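Local coordinates for phytoene synthase (Enterococcus hirae, PDB 5IYS), which probably joins two farnesyl diphosphate molecules head to head in a magnesium-dependent reaction, as dehydrosqualene and squalene synthases do, at residues A[93-96]-A[97-101]; A[121-124]-A[125-129]; A[225-228]-A[229-232]; A[69-72]-A[73-76]. All blocks are in the same frame, centred on the assembly; numbering follows the deposited sequence.

Contact 1: A[93-96]-A[97-101]; sequences SVVF and DNFPM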
loop_
_atom_site.group_PDB
_atom_site.type_symbol
_atom_site.label_atom_id
_atom_site.label_comp_id
_atom_site.label_asym_id
_atom_site.label_seq_id
_atom_site.Cartn_x
_atom_site.Cartn_y
_atom_site.Cartn_z
ATOM N N SER A 93 13.601 14.645 -4.363
ATOM C CA SER A 93 13.988 16.012 -4.022
ATOM C C SER A 93 13.076 17.047 -4.680
ATOM O O SER A 93 12.719 18.065 -4.076
ATOM C CB SER A 93 15.430 16.286 -4.455
ATOM O OG SER A 93 15.871 17.518 -3.907
ATOM N N VAL A 94 12.733 16.845 -5.947
ATOM C CA VAL A 94 11.746 17.729 -6.589
ATOM C C VAL A 94 10.361 17.738 -5.942
ATOM O O VAL A 94 9.742 18.797 -5.733
ATOM C CB VAL A 94 11.589 17.381 -8.098
ATOM C CG1 VAL A 94 10.474 18.220 -8.713
ATOM C CG2 VAL A 94 12.886 17.605 -8.840
ATOM N N VAL A 95 9.887 16.553 -5.554
ATOM C CA VAL A 95 8.621 16.474 -4.846
ATOM C C VAL A 95 8.685 17.218 -3.510
ATOM O O VAL A 95 7.771 17.984 -3.176
ATOM C CB VAL A 95 8.164 14.999 -4.661
ATOM C CG1 VAL A 95 6.783 14.962 -4.042
ATOM C CG2 VAL A 95 8.124 14.247 -6.031
ATOM N N PHE A 96 9.733 16.948 -2.732
ATOM C CA PHE A 96 9.944 17.634 -1.448
ATOM C C PHE A 96 10.152 19.148 -1.613
ATOM O O PHE A 96 9.691 19.927 -0.770
ATOM C CB PHE A 96 11.152 17.064 -0.696
ATOM C CG PHE A 96 10.818 15.901 0.223
ATOM C CD1 PHE A 96 10.407 14.689 -0.309
ATOM C CD2 PHE A 96 10.812 16.062 1.614
ATOM C CE1 PHE A 96 10.139 13.586 0.500
ATOM C CE2 PHE A 96 10.456 14.978 2.468
ATOM C CZ PHE A 96 10.121 13.740 1.901
ATOM N N ASP A 97 10.691 19.582 -2.748
ATOM C CA ASP A 97 10.768 21.018 -3.050
ATOM C C ASP A 97 9.409 21.655 -3.311
ATOM O O ASP A 97 9.245 22.884 -3.118
ATOM C CB ASP A 97 11.633 21.290 -4.280
ATOM C CG ASP A 97 13.120 21.239 -3.989
ATOM O OD1 ASP A 97 13.535 21.102 -2.812
ATOM O OD2 ASP A 97 13.886 21.312 -4.975
ATOM N N ASN A 98 8.518 20.874 -3.918
ATOM C CA ASN A 98 7.262 21.399 -4.457
ATOM C C ASN A 98 6.070 21.286 -3.519
ATOM O O ASN A 98 5.061 21.950 -3.731
ATOM C CB ASN A 98 6.895 20.716 -5.787
ATOM C CG ASN A 98 7.807 21.128 -6.958
ATOM O OD1 ASN A 98 8.599 22.067 -6.879
ATOM N ND2 ASN A 98 7.723 20.366 -8.047
ATOM N N PHE A 99 6.093 20.297 -2.627
ATOM C CA PHE A 99 4.969 20.025 -1.718
ATOM C C PHE A 99 5.535 19.897 -0.307
ATOM O O PHE A 99 6.710 19.571 -0.166
ATOM C CB PHE A 99 4.284 18.711 -2.117
ATOM C CG PHE A 99 3.611 18.777 -3.465
ATOM C CD1 PHE A 99 2.332 19.293 -3.592
ATOM C CD2 PHE A 99 4.266 18.322 -4.605
ATOM C CE1 PHE A 99 1.721 19.363 -4.848
ATOM C CE2 PHE A 99 3.682 18.428 -5.849
ATOM C CZ PHE A 99 2.414 18.955 -5.970
ATOM N N PRO A 100 4.696 20.062 0.723
ATOM C CA PRO A 100 5.161 19.964 2.113
ATOM C C PRO A 100 5.329 18.519 2.554
ATOM O O PRO A 100 4.676 18.038 3.491
ATOM C CB PRO A 100 4.060 20.673 2.901
ATOM C CG PRO A 100 2.838 20.561 2.053
ATOM C CD PRO A 100 3.270 20.438 0.618
ATOM N N MET A 101 6.125 17.774 1.789
ATOM C CA MET A 101 6.412 16.386 2.126
ATOM C C MET A 101 7.195 16.344 3.434
ATOM O O MET A 101 7.966 17.263 3.710
ATOM C CB MET A 101 7.286 15.823 1.000
ATOM C CG MET A 101 6.530 15.830 -0.325
ATOM S SD MET A 101 5.254 14.539 -0.447
ATOM C CE MET A 101 6.277 13.060 -0.466
HETATM O O HOH W 1 14.516 19.052 -1.851
HETATM O O HOH W 2 16.079 19.975 -5.611
HETATM O O HOH W 3 9.178 19.444 2.039
#

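Contact 2: A[121-124]-A[125-129]; sequences QPET and RKDLE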
loop_
_atom_site.group_PDB
_atom_site.type_symbol
_atom_site.label_atom_id
_atom_site.label_comp_id
_atom_site.label_asym_id
_atom_site.label_seq_id
_atom_site.Cartn_x
_atom_site.Cartn_y
_atom_site.Cartn_z
ATOM N N GLN A 121 5.157 -13.746 13.489
ATOM C CA GLN A 121 3.700 -13.674 13.454
ATOM C C GLN A 121 3.152 -12.748 14.533
ATOM O O GLN A 121 3.477 -12.913 15.709
ATOM C CB GLN A 121 3.102 -15.070 13.674
ATOM C CG GLN A 121 1.587 -15.097 13.539
ATOM C CD GLN A 121 0.987 -16.444 13.854
ATOM O OE1 GLN A 121 1.704 -17.384 14.208
ATOM N NE2 GLN A 121 -0.339 -16.531 13.785
ATOM N N PRO A 122 2.252 -11.824 14.161
ATOM C CA PRO A 122 1.623 -10.981 15.171
ATOM C C PRO A 122 0.908 -11.832 16.206
ATOM O O PRO A 122 0.162 -12.727 15.822
ATOM C CB PRO A 122 0.576 -10.214 14.366
ATOM C CG PRO A 122 0.308 -11.057 13.200
ATOM C CD PRO A 122 1.660 -11.608 12.833
ATOM N N GLU A 123 0.999 -11.472 17.483
ATOM C CA GLU A 123 0.245 -12.193 18.500
ATOM C C GLU A 123 -1.188 -11.681 18.585
ATOM O O GLU A 123 -2.140 -12.467 18.679
ATOM C CB GLU A 123 0.965 -12.151 19.859
ATOM C CG GLU A 123 2.491 -12.071 19.728
ATOM C CD GLU A 123 3.253 -13.036 20.624
ATOM O OE1 GLU A 123 4.129 -12.570 21.383
ATOM O OE2 GLU A 123 3.023 -14.265 20.537
ATOM N N THR A 124 -1.366 -10.374 18.418
ATOM C CA THR A 124 -2.702 -9.792 18.549
ATOM C C THR A 124 -3.079 -8.964 17.306
ATOM O O THR A 124 -2.205 -8.626 16.515
ATOM C CB THR A 124 -2.757 -8.883 19.784
ATOM O OG1 THR A 124 -1.804 -7.834 19.614
ATOM C CG2 THR A 124 -2.366 -9.660 21.052
ATOM N N ARG A 125 -4.339 -8.546 17.204
ATOM C CA ARG A 125 -4.757 -7.615 16.159
ATOM C C ARG A 125 -4.160 -6.236 16.378
ATOM O O ARG A 125 -3.910 -5.504 15.427
ATOM C CB ARG A 125 -6.280 -7.504 16.108
ATOM C CG ARG A 125 -6.942 -8.725 15.493
ATOM C CD ARG A 125 -8.155 -8.355 14.655
ATOM N NE ARG A 125 -8.852 -9.545 14.165
ATOM C CZ ARG A 125 -10.084 -9.550 13.660
ATOM N NH1 ARG A 125 -10.784 -8.424 13.576
ATOM N NH2 ARG A 125 -10.627 -10.697 13.265
ATOM N N LYS A 126 -3.944 -5.870 17.636
ATOM C CA LYS A 126 -3.195 -4.649 17.928
ATOM C C LYS A 126 -1.802 -4.689 17.316
ATOM O O LYS A 126 -1.322 -3.682 16.766
ATOM C CB LYS A 126 -3.083 -4.452 19.439
ATOM C CG LYS A 126 -2.723 -3.038 19.868
ATOM C CD LYS A 126 -3.519 -2.659 21.120
ATOM C CE LYS A 126 -2.847 -1.553 21.924
ATOM N NZ LYS A 126 -3.314 -1.519 23.345
ATOM N N ASP A 127 -1.123 -5.821 17.495
ATOM C CA ASP A 127 0.208 -5.992 16.920
ATOM C C ASP A 127 0.113 -5.863 15.398
ATOM O O ASP A 127 0.963 -5.239 14.748
ATOM C CB ASP A 127 0.804 -7.362 17.252
ATOM C CG ASP A 127 1.183 -7.504 18.716
ATOM O OD1 ASP A 127 1.872 -6.613 19.244
ATOM O OD2 ASP A 127 0.741 -8.485 19.348
ATOM N N LEU A 128 -0.891 -6.517 14.831
ATOM C CA LEU A 128 -1.019 -6.528 13.378
ATOM C C LEU A 128 -1.337 -5.112 12.892
ATOM O O LEU A 128 -0.837 -4.683 11.853
ATOM C CB LEU A 128 -2.113 -7.495 12.913
ATOM C CG LEU A 128 -2.328 -7.636 11.390
ATOM C CD1 LEU A 128 -1.028 -7.944 10.626
ATOM C CD2 LEU A 128 -3.374 -8.700 11.065
ATOM N N GLU A 129 -2.144 -4.381 13.656
ATOM C CA GLU A 129 -2.468 -3.003 13.292
ATOM C C GLU A 129 -1.257 -2.050 13.328
ATOM O O GLU A 129 -1.101 -1.169 12.477
ATOM C CB GLU A 129 -3.624 -2.513 14.171
ATOM C CG GLU A 129 -3.704 -1.004 14.285
ATOM C CD GLU A 129 -4.738 -0.569 15.308
ATOM O OE1 GLU A 129 -4.840 -1.217 16.373
ATOM O OE2 GLU A 129 -5.470 0.401 15.024
#

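Contact 3: A[225-228]-A[229-232]; sequences EESF and EMFP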
loop_
_atom_site.group_PDB
_atom_site.type_symbol
_atom_site.label_atom_id
_atom_site.label_comp_id
_atom_site.label_asym_id
_atom_site.label_seq_id
_atom_site.Cartn_x
_atom_site.Cartn_y
_atom_site.Cartn_z
ATOM N N GLU A 225 -14.289 1.969 4.321
ATOM C CA GLU A 225 -15.414 2.890 4.494
ATOM C C GLU A 225 -15.116 4.072 5.416
ATOM O O GLU A 225 -15.428 5.211 5.069
ATOM C CB GLU A 225 -16.682 2.149 4.922
ATOM C CG GLU A 225 -17.445 1.508 3.752
ATOM C CD GLU A 225 -18.091 2.535 2.818
ATOM O OE1 GLU A 225 -18.531 3.595 3.319
ATOM O OE2 GLU A 225 -18.127 2.311 1.582
ATOM N N GLU A 226 -14.511 3.816 6.572
ATOM C CA GLU A 226 -14.070 4.884 7.448
ATOM C C GLU A 226 -13.105 5.861 6.789
ATOM O O GLU A 226 -13.228 7.068 6.963
ATOM C CB GLU A 226 -13.498 4.354 8.766
ATOM C CG GLU A 226 -14.493 3.580 9.641
ATOM C CD GLU A 226 -13.793 2.752 10.703
ATOM O OE1 GLU A 226 -12.748 3.219 11.194
ATOM O OE2 GLU A 226 -14.273 1.634 11.024
ATOM N N SER A 227 -12.182 5.353 5.983
ATOM C CA SER A 227 -11.149 6.224 5.409
ATOM C C SER A 227 -11.752 7.205 4.414
ATOM O O SER A 227 -11.173 8.271 4.172
ATOM C CB SER A 227 -10.039 5.404 4.715
ATOM O OG SER A 227 -10.494 4.882 3.463
ATOM N N PHE A 228 -12.870 6.818 3.806
ATOM C CA PHE A 228 -13.550 7.653 2.806
ATOM C C PHE A 228 -14.115 8.954 3.402
ATOM O O PHE A 228 -14.398 9.901 2.672
ATOM C CB PHE A 228 -14.678 6.882 2.095
ATOM C CG PHE A 228 -14.216 5.666 1.320
ATOM C CD1 PHE A 228 -12.868 5.453 1.044
ATOM C CD2 PHE A 228 -15.141 4.694 0.924
ATOM C CE1 PHE A 228 -12.455 4.382 0.256
ATOM C CE2 PHE A 228 -14.743 3.600 0.151
ATOM C CZ PHE A 228 -13.394 3.425 -0.157
ATOM N N GLU A 229 -14.112 9.063 4.726
ATOM C CA GLU A 229 -14.433 10.318 5.387
ATOM C C GLU A 229 -13.510 11.477 4.988
ATOM O O GLU A 229 -13.910 12.652 5.022
ATOM C CB GLU A 229 -14.311 10.089 6.885
ATOM C CG GLU A 229 -14.581 11.292 7.740
ATOM C CD GLU A 229 -14.484 10.924 9.220
ATOM O OE1 GLU A 229 -15.181 9.965 9.636
ATOM O OE2 GLU A 229 -13.684 11.571 9.937
ATOM N N MET A 230 -12.300 11.155 4.526
ATOM C CA MET A 230 -11.382 12.220 4.107
ATOM C C MET A 230 -11.775 12.911 2.808
ATOM O O MET A 230 -11.253 13.977 2.511
ATOM C CB MET A 230 -9.945 11.710 4.010
ATOM C CG MET A 230 -9.716 10.749 2.889
ATOM S SD MET A 230 -8.015 10.101 2.988
ATOM C CE MET A 230 -8.391 8.390 2.659
ATOM N N PHE A 231 -12.700 12.353 2.029
ATOM C CA PHE A 231 -12.871 12.891 0.664
ATOM C C PHE A 231 -13.150 14.383 0.532
ATOM O O PHE A 231 -12.610 15.058 -0.363
ATOM C CB PHE A 231 -13.823 12.037 -0.190
ATOM C CG PHE A 231 -13.214 10.721 -0.635
ATOM C CD1 PHE A 231 -11.954 10.685 -1.209
ATOM C CD2 PHE A 231 -13.894 9.522 -0.458
ATOM C CE1 PHE A 231 -11.380 9.475 -1.605
ATOM C CE2 PHE A 231 -13.348 8.310 -0.883
ATOM C CZ PHE A 231 -12.067 8.282 -1.386
ATOM N N PRO A 232 -14.006 14.933 1.421
ATOM C CA PRO A 232 -14.316 16.345 1.259
ATOM C C PRO A 232 -13.108 17.264 1.388
ATOM O O PRO A 232 -13.163 18.408 0.918
ATOM C CB PRO A 232 -15.346 16.620 2.371
ATOM C CG PRO A 232 -16.038 15.265 2.564
ATOM C CD PRO A 232 -14.938 14.232 2.316
#

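Contact 4: A[69-72]-A[73-76]; sequences RQLE and RQLL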
loop_
_atom_site.group_PDB
_atom_site.type_symbol
_atom_site.label_atom_id
_atom_site.label_comp_id
_atom_site.label_asym_id
_atom_site.label_seq_id
_atom_site.Cartn_x
_atom_site.Cartn_y
_atom_site.Cartn_z
ATOM N N ARG A 69 20.084 -1.112 4.765
ATOM C CA ARG A 69 20.950 -0.143 5.452
ATOM C C ARG A 69 21.446 1.023 4.598
ATOM O O ARG A 69 21.555 2.150 5.082
ATOM C CB ARG A 69 22.162 -0.839 6.091
ATOM C CG ARG A 69 21.829 -1.518 7.420
ATOM C CD ARG A 69 23.068 -2.040 8.153
ATOM N NE ARG A 69 23.782 -3.082 7.422
ATOM C CZ ARG A 69 23.518 -4.384 7.509
ATOM N NH1 ARG A 69 22.547 -4.825 8.299
ATOM N NH2 ARG A 69 24.234 -5.253 6.808
ATOM N N GLN A 70 21.926 0.721 3.396
ATOM C CA GLN A 70 22.329 1.770 2.470
ATOM C C GLN A 70 21.176 2.743 2.187
ATOM O O GLN A 70 21.393 3.934 1.982
ATOM C CB GLN A 70 22.749 1.170 1.134
ATOM C CG GLN A 70 23.032 2.277 0.130
ATOM C CD GLN A 70 23.382 1.780 -1.258
ATOM O OE1 GLN A 70 23.025 0.663 -1.645
ATOM N NE2 GLN A 70 24.054 2.637 -2.036
ATOM N N LEU A 71 19.988 2.183 2.000
ATOM C CA LEU A 71 18.791 2.968 1.726
ATOM C C LEU A 71 18.510 3.861 2.932
ATOM O O LEU A 71 18.147 5.025 2.775
ATOM C CB LEU A 71 17.597 2.048 1.398
ATOM C CG LEU A 71 16.290 2.716 0.978
ATOM C CD1 LEU A 71 16.562 3.623 -0.214
ATOM C CD2 LEU A 71 15.207 1.709 0.608
ATOM N N GLU A 72 18.742 3.345 4.133
ATOM C CA GLU A 72 18.497 4.135 5.346
ATOM C C GLU A 72 19.501 5.278 5.433
ATOM O O GLU A 72 19.174 6.365 5.901
ATOM C CB GLU A 72 18.625 3.279 6.616
ATOM C CG GLU A 72 17.606 2.137 6.776
ATOM C CD GLU A 72 18.027 1.055 7.785
ATOM O OE1 GLU A 72 18.500 1.406 8.892
ATOM O OE2 GLU A 72 17.857 -0.156 7.499
ATOM N N ARG A 73 20.728 5.036 4.980
ATOM C CA ARG A 73 21.747 6.071 5.035
ATOM C C ARG A 73 21.445 7.191 4.051
ATOM O O ARG A 73 21.730 8.352 4.331
ATOM C CB ARG A 73 23.126 5.495 4.703
ATOM C CG ARG A 73 24.183 6.581 4.508
ATOM C CD ARG A 73 25.575 5.999 4.275
ATOM N NE ARG A 73 25.819 5.621 2.880
ATOM C CZ ARG A 73 26.111 4.385 2.472
ATOM N NH1 ARG A 73 26.162 3.383 3.342
ATOM N NH2 ARG A 73 26.359 4.146 1.191
ATOM N N GLN A 74 20.939 6.822 2.877
ATOM C CA GLN A 74 20.512 7.804 1.887
ATOM C C GLN A 74 19.363 8.680 2.395
ATOM O O GLN A 74 19.362 9.897 2.208
ATOM C CB GLN A 74 20.093 7.080 0.620
ATOM C CG GLN A 74 21.287 6.489 -0.077
ATOM C CD GLN A 74 20.885 5.655 -1.258
ATOM O OE1 GLN A 74 19.786 5.116 -1.308
ATOM N NE2 GLN A 74 21.818 5.471 -2.191
ATOM N N LEU A 75 18.452 8.062 3.130
ATOM C CA LEU A 75 17.299 8.792 3.653
ATOM C C LEU A 75 17.771 9.754 4.754
ATOM O O LEU A 75 17.295 10.891 4.843
ATOM C CB LEU A 75 16.291 7.784 4.231
ATOM C CG LEU A 75 15.076 8.406 4.942
ATOM C CD1 LEU A 75 14.354 9.395 4.066
ATOM C CD2 LEU A 75 14.163 7.215 5.405
ATOM N N LEU A 76 18.697 9.306 5.604
ATOM C CA LEU A 76 19.237 10.195 6.625
ATOM C C LEU A 76 19.903 11.394 5.965
ATOM O O LEU A 76 19.736 12.527 6.419
ATOM C CB LEU A 76 20.231 9.499 7.570
ATOM C CG LEU A 76 19.631 8.508 8.583
ATOM C CD1 LEU A 76 20.692 7.530 9.098
ATOM C CD2 LEU A 76 18.932 9.210 9.764
#

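Contact 1: A[93-96]-A[97-101]
F96, with chi1 at -89° and chi2 at 67°, presents one face of its ring to M101, whose CB stands over the middle of it. M101 CB is 3.3 Å from the F96 ring centroid and almost exactly on the ring normal, a CH-pi contact in which the two side chains cross at about a right angle. M101 sets its CG opposite its own carbonyl carbon (chi1 -63°) and then bends twice, at chi2 and chi3, which carries CG and SD in beside V95; V95 CG1 lies 3.8 Å from M101 CG. M101 SD stands farther above the F96 ring, 5.4 Å from its centroid, a Met-aromatic contact at a distance.

The backbone shows how the helix is brought to an end: F99 N still bonds to V95 O at 2.9 Å, yet F99 is the first residue to leave helical angles, and P100 then centres an inverse gamma turn. One water donates to both S93 O and D97 OD1, and a second ties S93 OG to D97 OD2. Beyond helix 87-98, F99 and M101 pack against helix 39-60, while V94 and N98 of the helix itself meet helix 8-11, and the F96 ring meets F78 of helix 65-80 edge-to-face.

Contact 2: A[121-124]-A[125-129]
T124 and D127 meet in a local, largely polar contact at the surface, where the loop after helix 104-116 turns into helix 125-143. D127 OD2 is gripped twice: T124 OG1 donates to it at 2.6 Å, arriving from well above the carboxylate plane, and T124 N donates at 3.0 Å to the anti lone pair. The hydroxyl also works in the other direction, for T124 OG1 accepts from D127 N at 3.0 Å in a fairly straight bond (158°). It can do both because chi1 of 61° places OG1 between the backbone N and the carbonyl carbon of T124, facing the first helical turn. Two donors on one oxygen would be expected to stabilise the charged form of D127.

The first turn closes with L128 N bonding to T124 O at 3.0 Å, and P122 CB makes an apolar contact with L128 CB at 4.1 Å. Beyond the turn, salt bridges of E123 OE2 with K187 NZ and of R125 NE with D189 OD2 tie this corner to helix 187-193. L128 faces helix 155-172, its side chain about 10 Å from a bound magnesium ion. With T124 as N-cap and D127 returning the bond, the arrangement is a capping box.

Contact 3: A[225-228]-A[229-232]
The rings of F228 and F231 lie side by side and point the same way, in a 3-10 turn that leads from the end of helix 207-227 towards helix 236-258 in the all-alpha terpene synthase fold. Their planes are 29° apart and slid past each other, with centroids 5.3 Å apart, so there is little overlap; the touching is done by F231 CE2, which is 3.5 Å from both F228 CD1 and F228 CG. Both residues hold CG opposite the carbonyl carbon, F228 with chi1 at -62°, and the spacing of three residues then sets the two rings next to each other.

That spacing is held by three successive bonds of the 3-10 kind. E229 N donates to E226 O, M230 N to S227 O and F231 N to F228 O, each at 3.1 Å and nearly straight at the hydrogen, although every donor stands well above the plane of its carbonyl.

Further out, the F228 and F231 side chains pack on helix 236-258, F228 against A246 and R250, F231 against L242 and A243. S227 and M230 instead meet helix 155-172, where both touch L161, and the side chain of M230 comes to about 4 Å from a bound farnesyl thiodiphosphate. S227 OG is bonded to Y224 O, and E226 OE1 makes a salt bridge to K160. M230 has CG between its backbone N and carbonyl carbon (chi1 69°), and a bend at chi3 brings M230 CE back to 3.2 Å from S227 O.

Contact 4: A[69-72]-A[73-76]
R73 N donates to R69 O at 3.0 Å, and L76 N to E72 O at the same distance; between them Q74 N bonds to Q70 O and L75 N to L71 O, which completes an unbroken run of i to i+4 bonds. Across this turn the side chains meet chiefly through Q70, R73 and Q74. R73 points CG away from its backbone N and then folds at chi3 (83°), a course that lays one face of the guanidinium over Q70 CA, with R73 NH2 4.0 Å from Q70 CG. The guanidinium and the Q70 amide are inclined at 35°. Q70 is extended, and its NE2 lies 3.6 Å from Q74 NE2, a close approach of two amide nitrogens, the amide planes being 40° apart.

Such i to i+3 and i to i+4 neighbours are those of a regular amphipathic alpha-helix, here helix 65-80 of the all-alpha terpene synthase fold. Its polar face carries R69, Q70 and R73, while L71 and L75 are buried, both touching W89 of helix 87-98. L71 also packs on helix 39-60 at R54 and A55, and L75 on helix 104-116 at F107 and L110. At the boundary stands Q74: its OE1 accepts from W89 NE1 and comes 3.7 Å from L71 CD1, the two side chains crossing at about a right angle. L71 lies about 8 Å, side chain to side chain, from the magnesium ligand D56.

Along the chain the order is contact 4, contact 1, contact 2, contact 3, all within the squalene/phytoene synthase region of a mainly helical protein without strands. Contacts 4 and 1 are on consecutive helices, 65-80 and 87-98; their centres are 19 Å apart and their nearest atoms about 6 Å. Both pack on helix 39-60, which carries the magnesium ligands D56 and D60. Contacts 2 and 3, with centres 25 Å apart, share helix 155-172 as a neighbour. Contacts 3 and 4 lie on opposite sides of the chain's centre, with their own centres 34 Å apart. The four thus illustrate how helix starts, middles and ends are fixed locally around a central ligand pocket.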